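Local coordinates for protein nucleoporin nup120 (Schizosaccharomyces pombe, PDB 4GQ2) that serves as a structural constituent of the nuclear pore complex, whose nucleoporins can also dock transiently associated nuclear transport factors, at residues D304-N316 and V326-P338. Numbering follows the deposited sequence.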
# COMPACT_ATOMS: atom_id res chain seq x y z
N ASP A 304 -23.91 -36.84 15.01
CA ASP A 304 -23.43 -37.88 15.93
C ASP A 304 -23.21 -37.28 17.29
O ASP A 304 -23.64 -36.16 17.58
CB ASP A 304 -22.06 -38.41 15.47
CG ASP A 304 -22.15 -39.47 14.41
OD1 ASP A 304 -23.26 -39.74 13.91
OD2 ASP A 304 -21.09 -40.02 14.06
N ASN A 305 -22.50 -38.04 18.13
CA ASN A 305 -21.92 -37.52 19.35
C ASN A 305 -20.60 -36.81 19.04
O ASN A 305 -20.20 -35.90 19.76
CB ASN A 305 -21.69 -38.64 20.36
CG ASN A 305 -22.98 -39.31 20.79
OD1 ASN A 305 -23.24 -40.47 20.44
ND2 ASN A 305 -23.81 -38.58 21.54
N SER A 306 -19.94 -37.24 17.96
CA SER A 306 -18.63 -36.71 17.58
C SER A 306 -18.54 -36.30 16.10
O SER A 306 -17.88 -36.97 15.30
CB SER A 306 -17.53 -37.72 17.91
OG SER A 306 -17.67 -38.90 17.13
N HIS A 307 -19.22 -35.21 15.76
CA HIS A 307 -19.11 -34.54 14.45
C HIS A 307 -19.89 -35.14 13.30
O HIS A 307 -20.09 -34.48 12.28
CB HIS A 307 -17.64 -34.29 14.06
CG HIS A 307 -16.86 -33.53 15.10
ND1 HIS A 307 -17.36 -32.45 15.73
CD2 HIS A 307 -15.59 -33.74 15.63
CE1 HIS A 307 -16.45 -31.99 16.62
NE2 HIS A 307 -15.37 -32.78 16.55
N GLY A 308 -20.35 -36.38 13.46
CA GLY A 308 -21.24 -36.98 12.48
C GLY A 308 -20.57 -37.74 11.35
O GLY A 308 -19.41 -38.14 11.47
N SER A 309 -21.31 -37.95 10.27
CA SER A 309 -20.83 -38.67 9.10
C SER A 309 -21.64 -38.23 7.89
O SER A 309 -22.63 -37.51 8.03
CB SER A 309 -20.94 -40.18 9.30
OG SER A 309 -22.27 -40.57 9.61
N PHE A 310 -21.23 -38.66 6.71
CA PHE A 310 -21.87 -38.23 5.47
C PHE A 310 -22.22 -39.40 4.56
O PHE A 310 -21.49 -40.39 4.51
CB PHE A 310 -20.97 -37.25 4.72
CG PHE A 310 -20.80 -35.92 5.40
CD1 PHE A 310 -19.78 -35.72 6.33
CD2 PHE A 310 -21.64 -34.85 5.10
CE1 PHE A 310 -19.62 -34.49 6.96
CE2 PHE A 310 -21.48 -33.62 5.71
CZ PHE A 310 -20.47 -33.44 6.64
N SER A 311 -23.33 -39.27 3.84
CA SER A 311 -23.74 -40.26 2.85
C SER A 311 -23.81 -39.66 1.45
O SER A 311 -24.07 -38.47 1.29
CB SER A 311 -25.10 -40.85 3.22
OG SER A 311 -24.99 -41.74 4.31
N ILE A 312 -23.57 -40.49 0.44
CA ILE A 312 -23.81 -40.11 -0.95
C ILE A 312 -24.85 -41.05 -1.57
O ILE A 312 -24.82 -42.26 -1.34
CB ILE A 312 -22.50 -40.08 -1.78
CG1 ILE A 312 -21.62 -38.90 -1.34
CG2 ILE A 312 -22.81 -39.99 -3.28
CD1 ILE A 312 -20.26 -38.82 -2.03
N TYR A 313 -25.77 -40.48 -2.35
CA TYR A 313 -26.81 -41.24 -3.03
C TYR A 313 -26.82 -40.91 -4.51
O TYR A 313 -26.60 -39.76 -4.90
CB TYR A 313 -28.18 -40.90 -2.44
CG TYR A 313 -28.41 -41.37 -1.02
CD1 TYR A 313 -27.92 -40.63 0.05
CD2 TYR A 313 -29.13 -42.53 -0.75
CE1 TYR A 313 -28.12 -41.04 1.36
CE2 TYR A 313 -29.35 -42.95 0.56
CZ TYR A 313 -28.84 -42.20 1.61
OH TYR A 313 -29.04 -42.59 2.91
N LYS A 314 -27.09 -41.92 -5.33
CA LYS A 314 -27.29 -41.73 -6.76
C LYS A 314 -28.78 -41.62 -7.06
O LYS A 314 -29.58 -42.40 -6.53
CB LYS A 314 -26.68 -42.91 -7.54
CG LYS A 314 -26.85 -42.85 -9.05
CD LYS A 314 -25.76 -42.04 -9.73
CE LYS A 314 -26.08 -41.73 -11.19
NZ LYS A 314 -25.93 -42.91 -12.09
N LEU A 315 -29.15 -40.64 -7.87
CA LEU A 315 -30.51 -40.52 -8.36
C LEU A 315 -30.61 -41.15 -9.74
O LEU A 315 -29.88 -40.78 -10.66
CB LEU A 315 -30.97 -39.06 -8.42
CG LEU A 315 -32.36 -38.67 -7.88
CD1 LEU A 315 -32.77 -37.32 -8.45
CD2 LEU A 315 -33.45 -39.70 -8.17
N ASN A 316 -31.52 -42.11 -9.86
CA ASN A 316 -31.77 -42.81 -11.11
C ASN A 316 -33.19 -42.55 -11.58
O ASN A 316 -34.15 -42.77 -10.84
CB ASN A 316 -31.51 -44.31 -10.93
CG ASN A 316 -30.09 -44.62 -10.47
OD1 ASN A 316 -29.12 -44.19 -11.10
ND2 ASN A 316 -29.97 -45.35 -9.37
N VAL A 326 -33.74 -43.31 -5.42
CA VAL A 326 -32.61 -42.79 -4.67
C VAL A 326 -31.85 -43.98 -4.11
O VAL A 326 -32.21 -44.53 -3.07
CB VAL A 326 -33.04 -41.79 -3.57
CG1 VAL A 326 -31.85 -41.33 -2.75
CG2 VAL A 326 -33.70 -40.57 -4.19
N VAL A 327 -30.80 -44.40 -4.82
CA VAL A 327 -30.04 -45.59 -4.43
C VAL A 327 -28.72 -45.17 -3.77
O VAL A 327 -28.02 -44.29 -4.27
CB VAL A 327 -29.79 -46.54 -5.63
CG1 VAL A 327 -29.00 -47.76 -5.20
CG2 VAL A 327 -31.11 -46.98 -6.26
N ILE A 328 -28.42 -45.81 -2.65
CA ILE A 328 -27.26 -45.49 -1.81
C ILE A 328 -25.92 -45.74 -2.51
O ILE A 328 -25.80 -46.65 -3.33
CB ILE A 328 -27.27 -46.30 -0.50
CG1 ILE A 328 -28.69 -46.73 -0.12
CG2 ILE A 328 -26.61 -45.50 0.63
CD1 ILE A 328 -28.77 -48.03 0.65
N GLU A 329 -24.92 -44.92 -2.18
CA GLU A 329 -23.54 -45.14 -2.61
C GLU A 329 -22.57 -45.15 -1.42
O GLU A 329 -21.52 -45.78 -1.49
CB GLU A 329 -23.11 -44.10 -3.63
CG GLU A 329 -23.72 -44.30 -5.01
CD GLU A 329 -22.98 -43.54 -6.09
OE1 GLU A 329 -22.50 -42.42 -5.82
OE2 GLU A 329 -22.88 -44.07 -7.22
N LYS A 330 -22.92 -44.44 -0.35
CA LYS A 330 -22.08 -44.37 0.84
C LYS A 330 -22.91 -44.36 2.12
O LYS A 330 -23.90 -43.64 2.21
CB LYS A 330 -21.21 -43.12 0.80
CG LYS A 330 -19.72 -43.38 0.86
CD LYS A 330 -19.17 -43.61 -0.53
CE LYS A 330 -17.66 -43.43 -0.57
NZ LYS A 330 -17.11 -43.65 -1.94
N GLY A 331 -22.49 -45.16 3.10
CA GLY A 331 -23.10 -45.16 4.42
C GLY A 331 -22.45 -44.16 5.36
O GLY A 331 -23.14 -43.47 6.12
N ILE A 332 -21.11 -44.07 5.31
CA ILE A 332 -20.35 -43.17 6.20
C ILE A 332 -19.08 -42.56 5.56
O ILE A 332 -18.23 -43.27 5.03
CB ILE A 332 -20.02 -43.84 7.56
CG1 ILE A 332 -21.19 -43.68 8.54
CG2 ILE A 332 -18.75 -43.28 8.17
CD1 ILE A 332 -20.94 -44.27 9.93
N ILE A 333 -18.99 -41.23 5.62
CA ILE A 333 -17.75 -40.48 5.40
C ILE A 333 -17.44 -39.76 6.72
O ILE A 333 -18.08 -38.75 7.04
CB ILE A 333 -17.88 -39.47 4.24
CG1 ILE A 333 -17.98 -40.19 2.89
CG2 ILE A 333 -16.71 -38.49 4.22
CD1 ILE A 333 -18.27 -39.29 1.71
N PRO A 334 -16.48 -40.28 7.51
CA PRO A 334 -16.22 -39.70 8.82
C PRO A 334 -15.19 -38.57 8.78
O PRO A 334 -14.06 -38.78 8.32
CB PRO A 334 -15.69 -40.89 9.64
CG PRO A 334 -15.28 -41.93 8.64
CD PRO A 334 -15.62 -41.45 7.25
N PRO A 335 -15.58 -37.37 9.26
CA PRO A 335 -14.68 -36.22 9.30
C PRO A 335 -13.52 -36.46 10.25
O PRO A 335 -13.65 -37.23 11.21
CB PRO A 335 -15.56 -35.09 9.86
CG PRO A 335 -16.96 -35.53 9.60
CD PRO A 335 -16.92 -37.03 9.75
N SER A 336 -12.39 -35.81 9.98
CA SER A 336 -11.26 -35.82 10.89
C SER A 336 -11.63 -35.02 12.14
O SER A 336 -12.67 -34.37 12.18
CB SER A 336 -10.04 -35.19 10.22
OG SER A 336 -10.14 -35.29 8.81
N LEU A 337 -10.77 -35.07 13.15
CA LEU A 337 -10.98 -34.31 14.37
C LEU A 337 -10.72 -32.81 14.15
O LEU A 337 -9.64 -32.44 13.68
CB LEU A 337 -10.11 -34.86 15.51
CG LEU A 337 -8.57 -34.89 15.37
CD1 LEU A 337 -7.90 -34.73 16.73
CD2 LEU A 337 -8.07 -36.14 14.66
N PRO A 338 -11.73 -31.95 14.42
CA PRO A 338 -11.38 -30.56 14.68
C PRO A 338 -10.61 -30.45 16.00
O PRO A 338 -10.75 -31.31 16.86
CB PRO A 338 -12.75 -29.88 14.77
CG PRO A 338 -13.59 -30.66 13.83
CD PRO A 338 -13.15 -32.09 14.05
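Tyr313 packs along Val326 and Ile328, a worked example of a tyrosine in one hairpin strand lying against its neighbours in the other. Its CB rests against Val326 CG1, and CD2 touches the same methyl at 3.6 Å while also meeting Ile328 CA. Farther out, Tyr313 CE2 lies 3.7 Å from Ile328 CG2, which makes an off-centre CH-pi contact with the ring, the two side chains running the same way; chi1 of -67°, with CG anti to the carbonyl carbon, lays the ring along this pair. At the tip, OH makes a weak hydrogen bond with Tyr302 OH.

Next along the strands, with side chains on the face opposite to Tyr313, Lys314 and Val327 form an antiparallel hydrogen-bonded pair, Lys314 N reaching Val327 O at 2.8 Å. The regular pattern then breaks: Ile312 O accepts from two consecutive amides, Glu329 N at 2.8 Å and Lys330 N at 3.1 Å, as in a classic beta bulge. Beyond it, Phe310 and Ile333 exchange two weak backbone hydrogen bonds, and Pro338 CG sits over a face of the His307 ring, whose NE2 is hydrogen-bonded to Glu341 OE2.

Strand 309-317 is flanked by 297-302 and by the outermost strand 324-328 of a four-stranded propeller blade; Tyr313 and Val326 face strand 258-263 of the preceding sheet, whereas Phe310 packs on strand 361-370.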